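Local structure of phenolic acid decarboxylase (Sedimentibacter hydroxybenzoicus, 7AE5) at residues T406-G411 against I440-P445; T357-G362 against V387-V392. The protein catalyses the reversible, non-oxidative decarboxylation of 4-hydroxybenzoate and 3,4-dihydroxybenzoate under anaerobic conditions, as an oxygen-sensitive UbiD-family enzyme dependent on prenylated FMN. All coordinates share one frame; numbering follows the deposited sequence.

Interaction 1: residues T406-G411 against I440-P445; sequences TRVHPG and IDATTP. With RB (rubidium ion), chain Q.
A rubidium site away from the prenylated FMN pocket joins Arg407 to Asp441 and Thr443, where helix 397-407 runs out beside the end of strand 434-441. Arg407 O reaches the ion at 2.5 Å, as do the carbonyls Asp441 O and Thr443 O; a water also binds it, and both carboxylate oxygens of Asp413 complete the site. Arg407 O and Asp441 O lie 3.5 Å apart, a closeness of two acceptors explained by the shared cation. The Asp441 carboxylate stays in the second shell: OD2 accepts from the metal-bound water at 2.6 Å, while OD1 takes the backbone N of Thr443 in an Asx turn, met from above the carboxylate plane. Replacing Asp441 by alanine removes the carboxylate, which would probably cost the metal-bound water this acceptor and free the Thr443 turn to shift, disturbing a carbonyl ligand. Beside the ion, Arg407 CG stands anti to the carbonyl carbon (chi1 -40°), and the chain then bends at chi2 and chi3 to run alongside Thr444. In this conformer, one of two modelled, Arg407 NH2 donates to Thr444 OG1 at 3.2 Å, nearly in the guanidinium plane, and NE to Thr406 OG1; the Thr444 hydroxyl also bonds Asp389. The apolar share falls to Val408, whose CG2 meets Ile440 CG2 and, also at 3.6 Å, Ala442 CB. Three neutral carbonyls, a water and one directly bound carboxylate make a hard-oxygen site consistent with binding a monovalent cation, which probably helps hold the helix end and the turn together.

Interaction 2: residues T357-G362 against V387-V392; sequences TKVRYG and VVDEFV
Thr357 and Val388 continue the parallel pairing of strands 352-357 and 384-388 to its last rung: Thr357 N donates to Val388 O at 3.0 Å, with an N-H...O angle of 153°. Beyond it the chains part, 387-392 folding into a type I turn from Asp389 to Val392, closed by Val392 N to Asp389 O. Glu390 N comes close to Thr357 O, but at a poor angle for a hydrogen bond; Asp389 CA instead makes a CA-H...O contact with that carbonyl at 3.5 Å. Beside this rung, with OG1 anti to the backbone N (chi1 -174°), the methyl CG2 of Thr357 sits between backbone N and carbonyl carbon and lies 3.6 Å from Val387 CG1, the two side chains crossing at a slant. Farther out, Lys358 and Glu390 run alongside each other, pointing the same way, Lys358 CG 4.0 Å from Glu390 OE1. Their charged ends do not meet: Lys358 NZ stays 5.2 Å from Glu390 OE2. A water bridges the loop and the turn, accepting from Val359 N at 3.0 Å and donating to Glu390 OE1 at 2.9 Å. Val359 CG2 rests 3.9 Å from Asp389 OD1, a carboxylate whose other oxygen is taken by Thr444. The chemistry is thus graded: a direct backbone bond and methyl packing on the face covered by helix 364-372, then water and unjoined opposite charges toward solvent, which probably softens their attraction.

Overall arrangement
Both contacts belong to the C-terminal domain and to its five-stranded mixed sheet. Along the chain, strand 352-357 leads into helix 364-372, and interaction 2 closes this excursion when strand 384-388 returns parallel beside it, a beta-alpha-beta crossover. The chain then passes into helix 397-407, and interaction 1 closes a second loop, through strand 414-421, at the end of strand 434-441. The two loops follow in series, neither enclosing nor crossing the other, with centres 11 Å apart. They meet directly: Ile440 O probably accepts from Val387 N, and Ala442 packs on Val387. Interaction 2 joins the ends of strands 352-357 and 384-388; interaction 1 joins the end of strand 434-441 to that of helix 397-407.

Interaction 1: residues T406-G411 against I440-P445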
ATOM      1  N   THR C 406     -16.512  -8.186 -13.131  1.00 32.91           N
ATOM      2  CA  THR C 406     -16.913  -9.450 -12.521  1.00 33.24           C
ATOM      3  C   THR C 406     -15.767 -10.383 -12.135  1.00 33.27           C
ATOM      4  O   THR C 406     -16.008 -11.332 -11.380  1.00 33.82           O
ATOM      5  CB  THR C 406     -17.880 -10.216 -13.446  1.00 33.64           C
ATOM      6  OG1 THR C 406     -17.262 -10.452 -14.718  1.00 33.47           O
ATOM      7  CG2 THR C 406     -19.174  -9.431 -13.648  1.00 33.93           C
ATOM      8  N   ARG C 407     -14.543 -10.154 -12.620  0.60 38.94           N
ATOM      9  CA  ARG C 407     -13.404 -11.009 -12.300  0.60 39.33           C
ATOM     10  C   ARG C 407     -12.257 -10.269 -11.626  0.60 39.03           C
ATOM     11  O   ARG C 407     -11.224 -10.891 -11.329  0.60 39.66           O
ATOM     12  CB  ARG C 407     -12.872 -11.695 -13.567  0.60 39.56           C
ATOM     13  CG  ARG C 407     -13.945 -12.168 -14.529  0.60 39.72           C
ATOM     14  CD  ARG C 407     -14.602 -13.448 -14.047  0.60 40.61           C
ATOM     15  NE  ARG C 407     -16.055 -13.374 -14.142  0.60 40.56           N
ATOM     16  CZ  ARG C 407     -16.840 -14.404 -14.424  0.60 41.18           C
ATOM     17  NH1 ARG C 407     -18.154 -14.270 -14.505  0.60 41.20           N
ATOM     18  NH2 ARG C 407     -16.293 -15.599 -14.631  0.60 41.93           N
ATOM     19  N   VAL C 408     -12.396  -8.968 -11.390  1.00 35.03           N
ATOM     20  CA  VAL C 408     -11.356  -8.158 -10.769  1.00 34.76           C
ATOM     21  C   VAL C 408     -11.779  -7.861  -9.339  1.00 35.04           C
ATOM     22  O   VAL C 408     -12.721  -7.094  -9.102  1.00 34.95           O
ATOM     23  CB  VAL C 408     -11.093  -6.857 -11.541  1.00 34.12           C
ATOM     24  CG1 VAL C 408     -10.200  -5.924 -10.726  1.00 33.98           C
ATOM     25  CG2 VAL C 408     -10.460  -7.158 -12.877  1.00 33.91           C
ATOM     26  N   HIS C 409     -11.095  -8.481  -8.389  1.00 28.91           N
ATOM     27  CA  HIS C 409     -11.117  -8.056  -7.000  1.00 29.20           C
ATOM     28  C   HIS C 409      -9.953  -7.091  -6.849  1.00 28.91           C
ATOM     29  O   HIS C 409      -8.795  -7.526  -6.817  1.00 29.35           O
ATOM     30  CB  HIS C 409     -10.987  -9.253  -6.059  1.00 30.26           C
ATOM     31  CG  HIS C 409     -11.188  -8.925  -4.610  1.00 30.64           C
ATOM     32  ND1 HIS C 409     -10.489  -7.929  -3.964  1.00 30.48           N
ATOM     33  CD2 HIS C 409     -11.996  -9.482  -3.677  1.00 31.25           C
ATOM     34  CE1 HIS C 409     -10.864  -7.879  -2.698  1.00 31.01           C
ATOM     35  NE2 HIS C 409     -11.778  -8.813  -2.498  1.00 31.47           N
ATOM     36  N   PRO C 410     -10.204  -5.781  -6.796  1.00 32.35           N
ATOM     37  CA  PRO C 410      -9.085  -4.826  -6.741  1.00 32.13           C
ATOM     38  C   PRO C 410      -8.171  -5.025  -5.546  1.00 32.73           C
ATOM     39  O   PRO C 410      -7.061  -4.482  -5.538  1.00 32.69           O
ATOM     40  CB  PRO C 410      -9.791  -3.465  -6.693  1.00 32.07           C
ATOM     41  CG  PRO C 410     -11.112  -3.716  -7.356  1.00 32.05           C
ATOM     42  CD  PRO C 410     -11.504  -5.097  -6.909  1.00 32.28           C
ATOM     43  N   GLY C 411      -8.595  -5.794  -4.540  1.00 40.87           N
ATOM     44  CA  GLY C 411      -7.727  -6.058  -3.408  1.00 41.62           C
ATOM     45  C   GLY C 411      -6.588  -7.001  -3.734  1.00 42.24           C
ATOM     46  O   GLY C 411      -5.557  -6.991  -3.054  1.00 42.80           O
ATOM     47  N   ILE C 440      -3.679  -5.695 -14.209  1.00 31.11           N
ATOM     48  CA  ILE C 440      -5.044  -6.005 -13.800  1.00 31.00           C
ATOM     49  C   ILE C 440      -5.358  -7.423 -14.252  1.00 29.70           C
ATOM     50  O   ILE C 440      -5.361  -7.711 -15.456  1.00 31.20           O
ATOM     51  CB  ILE C 440      -6.058  -5.006 -14.380  1.00 35.26           C
ATOM     52  CG1 ILE C 440      -5.712  -3.582 -13.943  1.00 36.55           C
ATOM     53  CG2 ILE C 440      -7.469  -5.358 -13.938  1.00 34.60           C
ATOM     54  CD1 ILE C 440      -6.605  -2.531 -14.552  1.00 40.86           C
ATOM     55  N   ASP C 441      -5.625  -8.308 -13.291  1.00 42.39           N
ATOM     56  CA  ASP C 441      -5.914  -9.711 -13.580  1.00 41.97           C
ATOM     57  C   ASP C 441      -7.430  -9.909 -13.610  1.00 43.74           C
ATOM     58  O   ASP C 441      -8.058 -10.349 -12.640  1.00 43.43           O
ATOM     59  CB  ASP C 441      -5.232 -10.619 -12.556  1.00 39.87           C
ATOM     60  CG  ASP C 441      -5.631 -12.076 -12.707  1.00 40.87           C
ATOM     61  OD1 ASP C 441      -6.053 -12.464 -13.817  1.00 42.27           O
ATOM     62  OD2 ASP C 441      -5.512 -12.836 -11.722  1.00 40.82           O
ATOM     63  N   ALA C 442      -8.017  -9.595 -14.771  1.00 34.99           N
ATOM     64  CA  ALA C 442      -9.444  -9.769 -15.022  1.00 36.92           C
ATOM     65  C   ALA C 442      -9.797 -11.193 -15.434  1.00 37.03           C
ATOM     66  O   ALA C 442     -10.756 -11.394 -16.191  1.00 38.83           O
ATOM     67  CB  ALA C 442      -9.919  -8.779 -16.088  1.00 39.84           C
ATOM     68  N   THR C 443      -9.050 -12.185 -14.962  1.00 37.11           N
ATOM     69  CA  THR C 443      -9.336 -13.571 -15.292  1.00 38.33           C
ATOM     70  C   THR C 443     -10.012 -14.290 -14.131  1.00 39.55           C
ATOM     71  O   THR C 443      -9.935 -13.872 -12.961  1.00 38.62           O
ATOM     72  CB  THR C 443      -8.063 -14.325 -15.694  1.00 37.46           C
ATOM     73  OG1 THR C 443      -7.219 -14.497 -14.549  1.00 36.20           O
ATOM     74  CG2 THR C 443      -7.315 -13.568 -16.780  1.00 36.49           C
ATOM     75  N   THR C 444     -10.694 -15.381 -14.500  1.00 31.12           N
ATOM     76  CA  THR C 444     -11.367 -16.262 -13.555  1.00 33.64           C
ATOM     77  C   THR C 444     -10.340 -17.111 -12.816  1.00 34.38           C
ATOM     78  O   THR C 444      -9.456 -17.695 -13.454  1.00 34.41           O
ATOM     79  CB  THR C 444     -12.345 -17.174 -14.301  1.00 36.87           C
ATOM     80  OG1 THR C 444     -13.243 -16.385 -15.092  1.00 36.31           O
ATOM     81  CG2 THR C 444     -13.138 -18.029 -13.330  1.00 39.80           C
ATOM     82  N   PRO C 445     -10.415 -17.206 -11.491  1.00 36.23           N
ATOM     83  CA  PRO C 445      -9.448 -18.028 -10.755  1.00 37.75           C
ATOM     84  C   PRO C 445      -9.510 -19.489 -11.179  1.00 42.35           C
ATOM     85  O   PRO C 445     -10.584 -20.051 -11.395  1.00 45.34           O
ATOM     86  CB  PRO C 445      -9.871 -17.853  -9.292  1.00 37.91           C
ATOM     87  CG  PRO C 445     -10.633 -16.563  -9.266  1.00 34.73           C
ATOM     88  CD  PRO C 445     -11.322 -16.469 -10.592  1.00 35.22           C
TER
HETATM   89 RB    RB Q 501      -9.129 -12.165 -11.386  1.00 48.64          RB
HETATM   90  O   HOH W   1      -7.604 -14.009 -10.847  1.00 33.84           O

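Interaction 2: residues T357-G362 against V387-V392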
ATOM      1  N   THR C 357      -5.948 -14.841 -22.687  1.00 31.90           N
ATOM      2  CA  THR C 357      -5.133 -16.034 -22.551  1.00 33.07           C
ATOM      3  C   THR C 357      -5.930 -17.110 -21.834  1.00 33.93           C
ATOM      4  O   THR C 357      -6.887 -16.827 -21.108  1.00 33.66           O
ATOM      5  CB  THR C 357      -3.836 -15.739 -21.791  1.00 33.75           C
ATOM      6  OG1 THR C 357      -2.992 -16.898 -21.805  1.00 34.76           O
ATOM      7  CG2 THR C 357      -4.149 -15.358 -20.354  1.00 34.35           C
ATOM      8  N   LYS C 358      -5.525 -18.355 -22.062  1.00 50.60           N
ATOM      9  CA  LYS C 358      -5.950 -19.453 -21.211  1.00 51.68           C
ATOM     10  C   LYS C 358      -5.051 -19.487 -19.982  1.00 52.76           C
ATOM     11  O   LYS C 358      -3.828 -19.356 -20.095  1.00 53.11           O
ATOM     12  CB  LYS C 358      -5.885 -20.779 -21.966  1.00 52.18           C
ATOM     13  CG  LYS C 358      -6.694 -21.895 -21.324  1.00 53.04           C
ATOM     14  CD  LYS C 358      -5.804 -23.028 -20.838  1.00 54.25           C
ATOM     15  CE  LYS C 358      -6.632 -24.140 -20.212  1.00 55.15           C
ATOM     16  NZ  LYS C 358      -7.562 -24.759 -21.196  1.00 54.93           N
ATOM     17  N   VAL C 359      -5.653 -19.635 -18.808  1.00 40.98           N
ATOM     18  CA  VAL C 359      -4.910 -19.628 -17.554  1.00 42.07           C
ATOM     19  C   VAL C 359      -4.461 -21.058 -17.270  1.00 43.33           C
ATOM     20  O   VAL C 359      -5.280 -21.923 -16.948  1.00 43.68           O
ATOM     21  CB  VAL C 359      -5.750 -19.059 -16.403  1.00 41.83           C
ATOM     22  CG1 VAL C 359      -4.911 -18.923 -15.142  1.00 42.94           C
ATOM     23  CG2 VAL C 359      -6.337 -17.711 -16.794  1.00 40.15           C
ATOM     24  N   ARG C 360      -3.157 -21.311 -17.404  1.00 56.25           N
ATOM     25  CA  ARG C 360      -2.619 -22.646 -17.159  1.00 57.22           C
ATOM     26  C   ARG C 360      -2.878 -23.088 -15.725  1.00 58.16           C
ATOM     27  O   ARG C 360      -3.496 -24.130 -15.481  1.00 58.63           O
ATOM     28  CB  ARG C 360      -1.120 -22.669 -17.465  1.00 57.35           C
ATOM     29  CG  ARG C 360      -0.646 -23.932 -18.152  1.00 57.60           C
ATOM     30  CD  ARG C 360       0.860 -24.095 -18.035  1.00 57.85           C
ATOM     31  NE  ARG C 360       1.568 -23.182 -18.924  1.00 56.87           N
ATOM     32  CZ  ARG C 360       2.871 -22.945 -18.872  1.00 56.72           C
ATOM     33  NH1 ARG C 360       3.656 -23.578 -18.015  1.00 57.50           N
ATOM     34  NH2 ARG C 360       3.402 -22.055 -19.706  1.00 55.67           N
ATOM     35  N   TYR C 361      -2.401 -22.307 -14.761  1.00 50.93           N
ATOM     36  CA  TYR C 361      -2.613 -22.588 -13.350  1.00 51.64           C
ATOM     37  C   TYR C 361      -2.820 -21.271 -12.618  1.00 51.32           C
ATOM     38  O   TYR C 361      -2.674 -20.189 -13.192  1.00 50.70           O
ATOM     39  CB  TYR C 361      -1.443 -23.387 -12.755  1.00 52.44           C
ATOM     40  CG  TYR C 361      -0.070 -22.931 -13.209  1.00 52.26           C
ATOM     41  CD1 TYR C 361       0.363 -21.627 -12.994  1.00 51.92           C
ATOM     42  CD2 TYR C 361       0.793 -23.808 -13.855  1.00 52.35           C
ATOM     43  CE1 TYR C 361       1.617 -21.211 -13.406  1.00 51.57           C
ATOM     44  CE2 TYR C 361       2.050 -23.401 -14.270  1.00 51.97           C
ATOM     45  CZ  TYR C 361       2.455 -22.102 -14.043  1.00 51.51           C
ATOM     46  OH  TYR C 361       3.703 -21.692 -14.454  1.00 50.95           O
ATOM     47  N   GLY C 362      -3.177 -21.370 -11.339  1.00 38.38           N
ATOM     48  CA  GLY C 362      -3.473 -20.200 -10.533  1.00 37.94           C
ATOM     49  C   GLY C 362      -2.410 -19.121 -10.578  1.00 37.93           C
ATOM     50  O   GLY C 362      -1.234 -19.385 -10.316  1.00 38.47           O
ATOM     51  N   VAL C 387      -5.439  -8.504 -18.345  1.00 29.79           N
ATOM     52  CA  VAL C 387      -5.454  -9.888 -18.804  1.00 30.95           C
ATOM     53  C   VAL C 387      -6.861 -10.438 -18.629  1.00 31.29           C
ATOM     54  O   VAL C 387      -7.437 -10.352 -17.538  1.00 31.12           O
ATOM     55  CB  VAL C 387      -4.428 -10.751 -18.052  1.00 32.06           C
ATOM     56  CG1 VAL C 387      -4.325 -12.120 -18.700  1.00 33.76           C
ATOM     57  CG2 VAL C 387      -3.071 -10.065 -18.035  1.00 31.55           C
ATOM     58  N   VAL C 388      -7.411 -11.004 -19.702  1.00 31.82           N
ATOM     59  CA  VAL C 388      -8.755 -11.561 -19.702  1.00 31.97           C
ATOM     60  C   VAL C 388      -8.677 -13.023 -20.136  1.00 33.03           C
ATOM     61  O   VAL C 388      -7.648 -13.500 -20.617  1.00 33.69           O
ATOM     62  CB  VAL C 388      -9.714 -10.768 -20.610  1.00 31.43           C
ATOM     63  CG1 VAL C 388      -9.795  -9.313 -20.159  1.00 30.80           C
ATOM     64  CG2 VAL C 388      -9.255 -10.854 -22.059  1.00 31.48           C
ATOM     65  N   ASP C 389      -9.792 -13.730 -19.963  1.00 40.87           N
ATOM     66  CA  ASP C 389      -9.825 -15.154 -20.257  1.00 41.86           C
ATOM     67  C   ASP C 389      -9.832 -15.401 -21.765  1.00 41.72           C
ATOM     68  O   ASP C 389      -9.944 -14.482 -22.581  1.00 40.91           O
ATOM     69  CB  ASP C 389     -11.043 -15.813 -19.612  1.00 42.13           C
ATOM     70  CG  ASP C 389     -10.942 -15.878 -18.103  1.00 42.53           C
ATOM     71  OD1 ASP C 389      -9.918 -16.389 -17.600  1.00 43.48           O
ATOM     72  OD2 ASP C 389     -11.889 -15.429 -17.421  1.00 42.04           O
ATOM     73  N   GLU C 390      -9.728 -16.682 -22.123  1.00 45.24           N
ATOM     74  CA  GLU C 390      -9.549 -17.064 -23.519  1.00 45.13           C
ATOM     75  C   GLU C 390     -10.780 -16.759 -24.362  1.00 44.45           C
ATOM     76  O   GLU C 390     -10.654 -16.481 -25.559  1.00 43.99           O
ATOM     77  CB  GLU C 390      -9.190 -18.549 -23.605  1.00 46.19           C
ATOM     78  CG  GLU C 390     -10.310 -19.494 -23.184  1.00 46.73           C
ATOM     79  CD  GLU C 390     -10.283 -19.820 -21.698  1.00 47.49           C
ATOM     80  OE1 GLU C 390      -9.577 -19.116 -20.942  1.00 47.36           O
ATOM     81  OE2 GLU C 390     -10.971 -20.779 -21.287  1.00 48.26           O
ATOM     82  N   PHE C 391     -11.969 -16.796 -23.766  1.00 43.88           N
ATOM     83  CA  PHE C 391     -13.201 -16.580 -24.512  1.00 43.51           C
ATOM     84  C   PHE C 391     -13.571 -15.109 -24.646  1.00 42.69           C
ATOM     85  O   PHE C 391     -14.518 -14.789 -25.372  1.00 42.49           O
ATOM     86  CB  PHE C 391     -14.362 -17.339 -23.854  1.00 44.01           C
ATOM     87  CG  PHE C 391     -14.549 -17.015 -22.401  1.00 44.05           C
ATOM     88  CD1 PHE C 391     -13.856 -17.714 -21.428  1.00 44.72           C
ATOM     89  CD2 PHE C 391     -15.414 -16.007 -22.007  1.00 43.51           C
ATOM     90  CE1 PHE C 391     -14.025 -17.418 -20.090  1.00 44.75           C
ATOM     91  CE2 PHE C 391     -15.584 -15.704 -20.671  1.00 43.50           C
ATOM     92  CZ  PHE C 391     -14.883 -16.407 -19.711  1.00 44.05           C
ATOM     93  N   VAL C 392     -12.859 -14.214 -23.973  1.00 35.92           N
ATOM     94  CA  VAL C 392     -13.143 -12.786 -24.038  1.00 35.28           C
ATOM     95  C   VAL C 392     -12.351 -12.178 -25.186  1.00 34.85           C
ATOM     96  O   VAL C 392     -11.126 -12.329 -25.257  1.00 34.83           O
ATOM     97  CB  VAL C 392     -12.801 -12.094 -22.709  1.00 35.13           C
ATOM     98  CG1 VAL C 392     -12.754 -10.582 -22.895  1.00 34.61           C
ATOM     99  CG2 VAL C 392     -13.811 -12.471 -21.641  1.00 35.40           C
TER
HETATM  100  O   HOH W   2      -8.618 -20.001 -18.403  1.00 41.78           O